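Local coordinates for protein 2-polyprenyl-6-methoxyphenol hydroxylase-like FAD-dependent oxidoreductase (Streptomyces sp. NRRL 11266, PDB 6UI5) that binds flavin-adenine dinucleotide and is probably an FAD-dependent oxidoreductase built round a Rossmann-type FAD-binding domain, at residues V113-E125 / T134-L146. Sequence-based numbering, arbitrary orientation.
Sequences VDLRWATRLTGFE and TVTLASDAGEEQL. With FAD (flavin-adenine dinucleotide), chain C.
The carbonyl oxygen T136 O takes the amide T122 N at 3.0 Å, and L121 CA adds a C-H...O contact to the same oxygen. One residue further along 120-125, G123 O accepts T136 N at 2.9 Å. T136 thus bonds to two successive residues of 120-125: the register slips by one between L121 and G123, a beta bulge in an otherwise regular antiparallel pairing. Beyond it, E125 and T134 exchange backbone bonds in both directions, while at the other end A138 N reaches R120 O. One face of the hairpin is apolar. Here a chi1 of 77° puts V135 CG1 between the backbone N and the carbonyl carbon and leaves CG2 anti to the N, where it meets L121 CD1 with the two side chains crossing at about a right angle, and F124 CB lies 4.0 Å from the same methyl; L121 and F124 also rest on L151 of strand 150-153. Farther along, L137 CD2 packs on the T119 CG2 methyl at 3.6 Å, and R116 NH1 lies 3.8 Å from that same CD2, these two side chains also crossing nearly perpendicular. D114 OD2 accepts both NE and NH2 of R116 in a salt bridge, which probably fixes the guanidinium; NH1 makes a long salt bridge, 3.7 Å, to E144 OE2 at the guanidinium edge, so that D114, R116 and E144 form a network. On the opposite face T122 CG2 touches A138 CB. The edge strand 120-125 also serves the cofactor: L121 N and L121 O make weak hydrogen bonds to N1A and N6A of flavin-adenine dinucleotide, consistent with a part in holding the adenine. A three-stranded antiparallel meander following strand 114-116 of the parallel sheet, with its first strand at the adenine, is a familiar feature of Rossmann-type FAD-binding domains.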
loop_
_atom_site.group_PDB
_atom_site.type_symbol
_atom_site.label_atom_id
_atom_site.label_comp_id
_atom_site.label_asym_id
_atom_site.label_seq_id
_atom_site.Cartn_x
_atom_site.Cartn_y
_atom_site.Cartn_z
ATOM N N VAL A 113 -23.108 21.596 32.253
ATOM C CA VAL A 113 -23.953 20.883 31.315
ATOM C C VAL A 113 -25.162 20.333 32.051
ATOM O O VAL A 113 -25.033 19.745 33.128
ATOM C CB VAL A 113 -23.159 19.745 30.662
ATOM C CG1 VAL A 113 -24.108 18.819 29.953
ATOM C CG2 VAL A 113 -22.136 20.311 29.714
ATOM N N ASP A 114 -26.343 20.528 31.482
ATOM C CA ASP A 114 -27.513 19.813 31.984
ATOM C C ASP A 114 -27.442 18.408 31.403
ATOM O O ASP A 114 -27.829 18.176 30.257
ATOM C CB ASP A 114 -28.800 20.525 31.604
ATOM C CG ASP A 114 -30.049 19.832 32.161
ATOM O OD1 ASP A 114 -29.928 18.923 33.020
ATOM O OD2 ASP A 114 -31.154 20.217 31.742
ATOM N N LEU A 115 -26.949 17.465 32.200
ATOM C CA LEU A 115 -26.794 16.074 31.786
ATOM C C LEU A 115 -28.022 15.263 32.227
ATOM O O LEU A 115 -28.424 15.326 33.394
ATOM C CB LEU A 115 -25.497 15.518 32.393
ATOM C CG LEU A 115 -24.891 14.204 31.891
ATOM C CD1 LEU A 115 -23.535 13.988 32.516
ATOM C CD2 LEU A 115 -25.794 13.004 32.222
ATOM N N ARG A 116 -28.609 14.497 31.291
ATOM C CA ARG A 116 -29.874 13.768 31.499
ATOM C C ARG A 116 -29.750 12.295 31.148
ATOM O O ARG A 116 -30.017 11.908 30.006
ATOM C CB ARG A 116 -30.996 14.358 30.684
ATOM C CG ARG A 116 -31.002 15.815 30.691
ATOM C CD ARG A 116 -32.361 16.336 30.383
ATOM N NE ARG A 116 -32.361 17.768 30.597
ATOM C CZ ARG A 116 -33.179 18.613 29.989
ATOM N NH1 ARG A 116 -34.070 18.169 29.119
ATOM N NH2 ARG A 116 -33.097 19.905 30.250
ATOM N N TRP A 117 -29.436 11.475 32.140
ATOM C CA TRP A 117 -29.612 10.047 31.967
ATOM C C TRP A 117 -31.106 9.712 31.755
ATOM O O TRP A 117 -31.999 10.533 32.006
ATOM C CB TRP A 117 -29.025 9.317 33.176
ATOM C CG TRP A 117 -27.619 9.756 33.525
ATOM C CD1 TRP A 117 -27.236 10.558 34.567
ATOM C CD2 TRP A 117 -26.418 9.413 32.828
ATOM N NE1 TRP A 117 -25.871 10.727 34.562
ATOM C CE2 TRP A 117 -25.345 10.035 33.504
ATOM C CE3 TRP A 117 -26.144 8.637 31.697
ATOM C CZ2 TRP A 117 -24.024 9.912 33.079
ATOM C CZ3 TRP A 117 -24.824 8.515 31.277
ATOM C CH2 TRP A 117 -23.785 9.146 31.968
ATOM N N ALA A 118 -31.365 8.509 31.228
ATOM C CA ALA A 118 -32.727 7.985 31.049
ATOM C C ALA A 118 -33.620 8.933 30.245
ATOM O O ALA A 118 -34.813 9.074 30.513
ATOM C CB ALA A 118 -33.379 7.656 32.403
ATOM N N THR A 119 -33.045 9.590 29.247
ATOM C CA THR A 119 -33.800 10.490 28.384
ATOM C C THR A 119 -33.502 10.144 26.927
ATOM O O THR A 119 -32.337 10.019 26.542
ATOM C CB THR A 119 -33.467 11.959 28.692
ATOM O OG1 THR A 119 -33.638 12.215 30.099
ATOM C CG2 THR A 119 -34.395 12.867 27.933
ATOM N N ARG A 120 -34.548 9.938 26.129
ATOM C CA ARG A 120 -34.384 9.547 24.737
ATOM C C ARG A 120 -34.841 10.660 23.811
ATOM O O ARG A 120 -35.888 11.276 24.029
ATOM C CB ARG A 120 -35.163 8.275 24.398
ATOM C CG ARG A 120 -35.247 8.033 22.890
ATOM C CD ARG A 120 -36.199 6.908 22.500
ATOM N NE ARG A 120 -35.763 5.628 23.045
ATOM C CZ ARG A 120 -34.746 4.922 22.563
ATOM N NH1 ARG A 120 -34.424 3.767 23.131
ATOM N NH2 ARG A 120 -34.053 5.373 21.517
ATOM N N LEU A 121 -34.062 10.893 22.767
ATOM C CA LEU A 121 -34.473 11.760 21.678
ATOM C C LEU A 121 -35.240 10.928 20.659
ATOM O O LEU A 121 -34.685 9.997 20.058
ATOM C CB LEU A 121 -33.256 12.433 21.042
ATOM C CG LEU A 121 -33.574 13.476 19.993
ATOM C CD1 LEU A 121 -32.561 14.543 20.149
ATOM C CD2 LEU A 121 -33.471 12.881 18.610
ATOM N N THR A 122 -36.515 11.259 20.462
ATOM C CA THR A 122 -37.341 10.531 19.512
ATOM C C THR A 122 -37.437 11.201 18.151
ATOM O O THR A 122 -37.781 10.528 17.174
ATOM C CB THR A 122 -38.737 10.355 20.083
ATOM O OG1 THR A 122 -39.375 11.639 20.155
ATOM C CG2 THR A 122 -38.617 9.800 21.474
ATOM N N GLY A 123 -37.150 12.495 18.059
ATOM C CA GLY A 123 -37.148 13.156 16.766
ATOM C C GLY A 123 -36.848 14.634 16.897
ATOM O O GLY A 123 -36.583 15.152 17.992
ATOM N N PHE A 124 -36.923 15.310 15.751
ATOM C CA PHE A 124 -36.604 16.728 15.641
ATOM C C PHE A 124 -37.089 17.238 14.291
ATOM O O PHE A 124 -37.189 16.475 13.322
ATOM C CB PHE A 124 -35.100 16.965 15.774
ATOM C CG PHE A 124 -34.307 16.435 14.611
ATOM C CD1 PHE A 124 -34.028 15.077 14.504
ATOM C CD2 PHE A 124 -33.842 17.291 13.619
ATOM C CE1 PHE A 124 -33.298 14.582 13.428
ATOM C CE2 PHE A 124 -33.106 16.803 12.546
ATOM C CZ PHE A 124 -32.839 15.448 12.449
ATOM N N GLU A 125 -37.357 18.542 14.222
ATOM C CA GLU A 125 -37.629 19.154 12.926
ATOM C C GLU A 125 -36.922 20.498 12.789
ATOM O O GLU A 125 -36.873 21.302 13.727
ATOM C CB GLU A 125 -39.139 19.319 12.677
ATOM C CG GLU A 125 -39.454 20.341 11.587
ATOM C CD GLU A 125 -40.698 20.016 10.770
ATOM O OE1 GLU A 125 -41.402 19.039 11.098
ATOM O OE2 GLU A 125 -40.973 20.741 9.788
ATOM N N THR A 134 -36.477 22.318 16.592
ATOM C CA THR A 134 -37.308 21.828 17.681
ATOM C C THR A 134 -37.082 20.327 17.809
ATOM O O THR A 134 -37.023 19.606 16.808
ATOM C CB THR A 134 -38.784 22.152 17.427
ATOM O OG1 THR A 134 -38.907 23.543 17.080
ATOM C CG2 THR A 134 -39.667 21.828 18.657
ATOM N N VAL A 135 -36.917 19.871 19.042
ATOM C CA VAL A 135 -36.527 18.500 19.322
ATOM C C VAL A 135 -37.579 17.892 20.248
ATOM O O VAL A 135 -38.389 18.603 20.846
ATOM C CB VAL A 135 -35.112 18.464 19.936
ATOM C CG1 VAL A 135 -35.144 18.871 21.389
ATOM C CG2 VAL A 135 -34.467 17.142 19.735
ATOM N N THR A 136 -37.614 16.562 20.319
ATOM C CA THR A 136 -38.529 15.904 21.244
ATOM C C THR A 136 -37.763 14.857 22.034
ATOM O O THR A 136 -37.018 14.053 21.453
ATOM C CB THR A 136 -39.735 15.259 20.542
ATOM O OG1 THR A 136 -39.416 13.931 20.151
ATOM C CG2 THR A 136 -40.156 16.052 19.322
ATOM N N LEU A 137 -37.959 14.878 23.357
ATOM C CA LEU A 137 -37.271 14.023 24.318
ATOM C C LEU A 137 -38.302 13.206 25.078
ATOM O O LEU A 137 -39.326 13.750 25.496
ATOM C CB LEU A 137 -36.448 14.854 25.309
ATOM C CG LEU A 137 -35.111 15.460 24.859
ATOM C CD1 LEU A 137 -35.337 16.592 23.899
ATOM C CD2 LEU A 137 -34.352 15.971 26.053
ATOM N N ALA A 138 -38.016 11.915 25.286
ATOM C CA ALA A 138 -38.973 10.946 25.841
ATOM C C ALA A 138 -38.450 10.361 27.155
ATOM O O ALA A 138 -37.791 9.316 27.169
ATOM C CB ALA A 138 -39.277 9.815 24.828
ATOM N N SER A 139 -38.772 11.027 28.260
ATOM C CA SER A 139 -38.527 10.506 29.594
ATOM C C SER A 139 -39.729 9.669 30.049
ATOM O O SER A 139 -40.738 9.541 29.344
ATOM C CB SER A 139 -38.251 11.658 30.562
ATOM O OG SER A 139 -37.680 11.210 31.782
ATOM N N ASP A 140 -39.616 9.083 31.249
ATOM C CA ASP A 140 -40.756 8.393 31.845
ATOM C C ASP A 140 -41.917 9.347 32.055
ATOM O O ASP A 140 -43.077 8.986 31.817
ATOM C CB ASP A 140 -40.364 7.756 33.178
ATOM C CG ASP A 140 -39.057 7.001 33.106
ATOM O OD1 ASP A 140 -38.191 7.368 32.275
ATOM O OD2 ASP A 140 -38.904 6.033 33.885
ATOM N N ALA A 141 -41.619 10.573 32.491
ATOM C CA ALA A 141 -42.657 11.546 32.815
ATOM C C ALA A 141 -43.558 11.820 31.621
ATOM O O ALA A 141 -44.787 11.870 31.754
ATOM C CB ALA A 141 -42.013 12.840 33.303
ATOM N N GLY A 142 -42.963 12.005 30.445
ATOM C CA GLY A 142 -43.722 12.255 29.236
ATOM C C GLY A 142 -42.848 12.532 28.029
ATOM O O GLY A 142 -41.928 11.768 27.731
ATOM N N GLU A 143 -43.135 13.629 27.326
ATOM C CA GLU A 143 -42.390 14.026 26.134
ATOM C C GLU A 143 -42.212 15.542 26.172
ATOM O O GLU A 143 -43.171 16.289 25.939
ATOM C CB GLU A 143 -43.083 13.595 24.850
ATOM C CG GLU A 143 -42.743 12.196 24.413
ATOM C CD GLU A 143 -43.168 11.916 22.984
ATOM O OE1 GLU A 143 -43.985 12.694 22.442
ATOM O OE2 GLU A 143 -42.677 10.924 22.401
ATOM N N GLU A 144 -40.987 15.992 26.462
ATOM C CA GLU A 144 -40.676 17.392 26.264
ATOM C C GLU A 144 -40.381 17.632 24.797
ATOM O O GLU A 144 -39.708 16.831 24.137
ATOM C CB GLU A 144 -39.495 17.837 27.120
ATOM C CG GLU A 144 -39.663 19.284 27.582
ATOM C CD GLU A 144 -38.353 20.048 27.630
ATOM O OE1 GLU A 144 -38.379 21.274 27.397
ATOM O OE2 GLU A 144 -37.308 19.433 27.909
ATOM N N GLN A 145 -40.914 18.727 24.277
ATOM C CA GLN A 145 -40.681 19.154 22.910
ATOM C C GLN A 145 -39.777 20.395 23.019
ATOM O O GLN A 145 -40.271 21.518 23.123
ATOM C CB GLN A 145 -42.040 19.432 22.219
ATOM C CG GLN A 145 -42.120 19.097 20.733
ATOM C CD GLN A 145 -42.997 20.065 19.971
ATOM O OE1 GLN A 145 -42.722 21.267 19.930
ATOM N NE2 GLN A 145 -44.070 19.555 19.374
ATOM N N LEU A 146 -38.455 20.191 22.992
ATOM C CA LEU A 146 -37.495 21.262 23.280
ATOM C C LEU A 146 -37.088 22.034 22.022
ATOM O O LEU A 146 -36.744 21.449 20.984
ATOM C CB LEU A 146 -36.256 20.700 23.979
ATOM C CG LEU A 146 -35.054 21.591 24.295
ATOM C CD1 LEU A 146 -35.461 22.967 24.847
ATOM C CD2 LEU A 146 -34.157 20.875 25.304
HETATM P PA FAD C . -21.117 5.487 21.647
HETATM O O1A FAD C . -19.943 5.028 22.484
HETATM O O2A FAD C . -21.721 4.273 20.961
HETATM O O5B FAD C . -22.171 6.398 22.546
HETATM C C5B FAD C . -23.427 6.769 22.001
HETATM C C4B FAD C . -24.406 7.068 23.183
HETATM O O4B FAD C . -25.553 7.564 22.790
HETATM C C3B FAD C . -24.766 5.751 23.911
HETATM O O3B FAD C . -24.786 5.992 25.250
HETATM C C2B FAD C . -26.181 5.417 23.397
HETATM O O2B FAD C . -26.800 4.467 24.357
HETATM C C1B FAD C . -26.736 6.598 23.415
HETATM N N9A FAD C . -27.873 6.788 22.535
HETATM C C8A FAD C . -28.065 6.229 21.319
HETATM N N7A FAD C . -29.211 6.727 20.809
HETATM C C5A FAD C . -29.714 7.611 21.705
HETATM C C6A FAD C . -30.851 8.409 21.702
HETATM N N6A FAD C . -31.991 8.688 20.842
HETATM N N1A FAD C . -31.125 9.204 22.741
HETATM C C2A FAD C . -30.288 9.248 23.801
HETATM N N3A FAD C . -29.164 8.476 23.796
HETATM C C4A FAD C . -28.879 7.660 22.758
HETATM N N1 FAD C . -12.421 2.130 21.100
HETATM C C2 FAD C . -10.949 2.262 21.301
HETATM O O2 FAD C . -10.420 3.324 21.342
HETATM N N3 FAD C . -10.133 1.024 21.458
HETATM C C4 FAD C . -10.794 -0.282 21.413
HETATM O O4 FAD C . -10.174 -1.285 21.536
HETATM C C4X FAD C . -12.285 -0.377 21.205
HETATM N N5 FAD C . -12.874 -1.696 21.164
HETATM C C5X FAD C . -14.337 -1.822 20.947
HETATM C C6 FAD C . -14.895 -3.101 20.903
HETATM C C7 FAD C . -16.263 -3.251 20.709
HETATM C C7M FAD C . -16.577 -4.741 20.705
HETATM C C8 FAD C . -17.102 -2.136 20.558
HETATM C C8M FAD C . -18.599 -2.400 20.352
HETATM C C9 FAD C . -16.543 -0.846 20.600
HETATM C C9A FAD C . -15.152 -0.673 20.790
HETATM N N10 FAD C . -14.532 0.706 20.826
HETATM C C10 FAD C . -13.093 0.821 21.048
HETATM C "C1'" FAD C . -15.412 1.886 20.699
HETATM C "C2'" FAD C . -15.150 2.914 19.584
HETATM O "O2'" FAD C . -14.144 3.795 19.920
HETATM C "C3'" FAD C . -16.370 3.813 19.403
HETATM O "O3'" FAD C . -16.176 4.520 18.218
HETATM C "C4'" FAD C . -16.593 4.870 20.503
HETATM O "O4'" FAD C . -16.767 4.339 21.787
HETATM C "C5'" FAD C . -17.910 5.542 20.094
HETATM O "O5'" FAD C . -18.065 6.779 20.732
HETATM P P FAD C . -19.460 7.645 20.543
HETATM O O1P FAD C . -19.647 8.534 21.750
HETATM O O2P FAD C . -19.546 8.411 19.236
HETATM O O3P FAD C . -20.649 6.503 20.430
#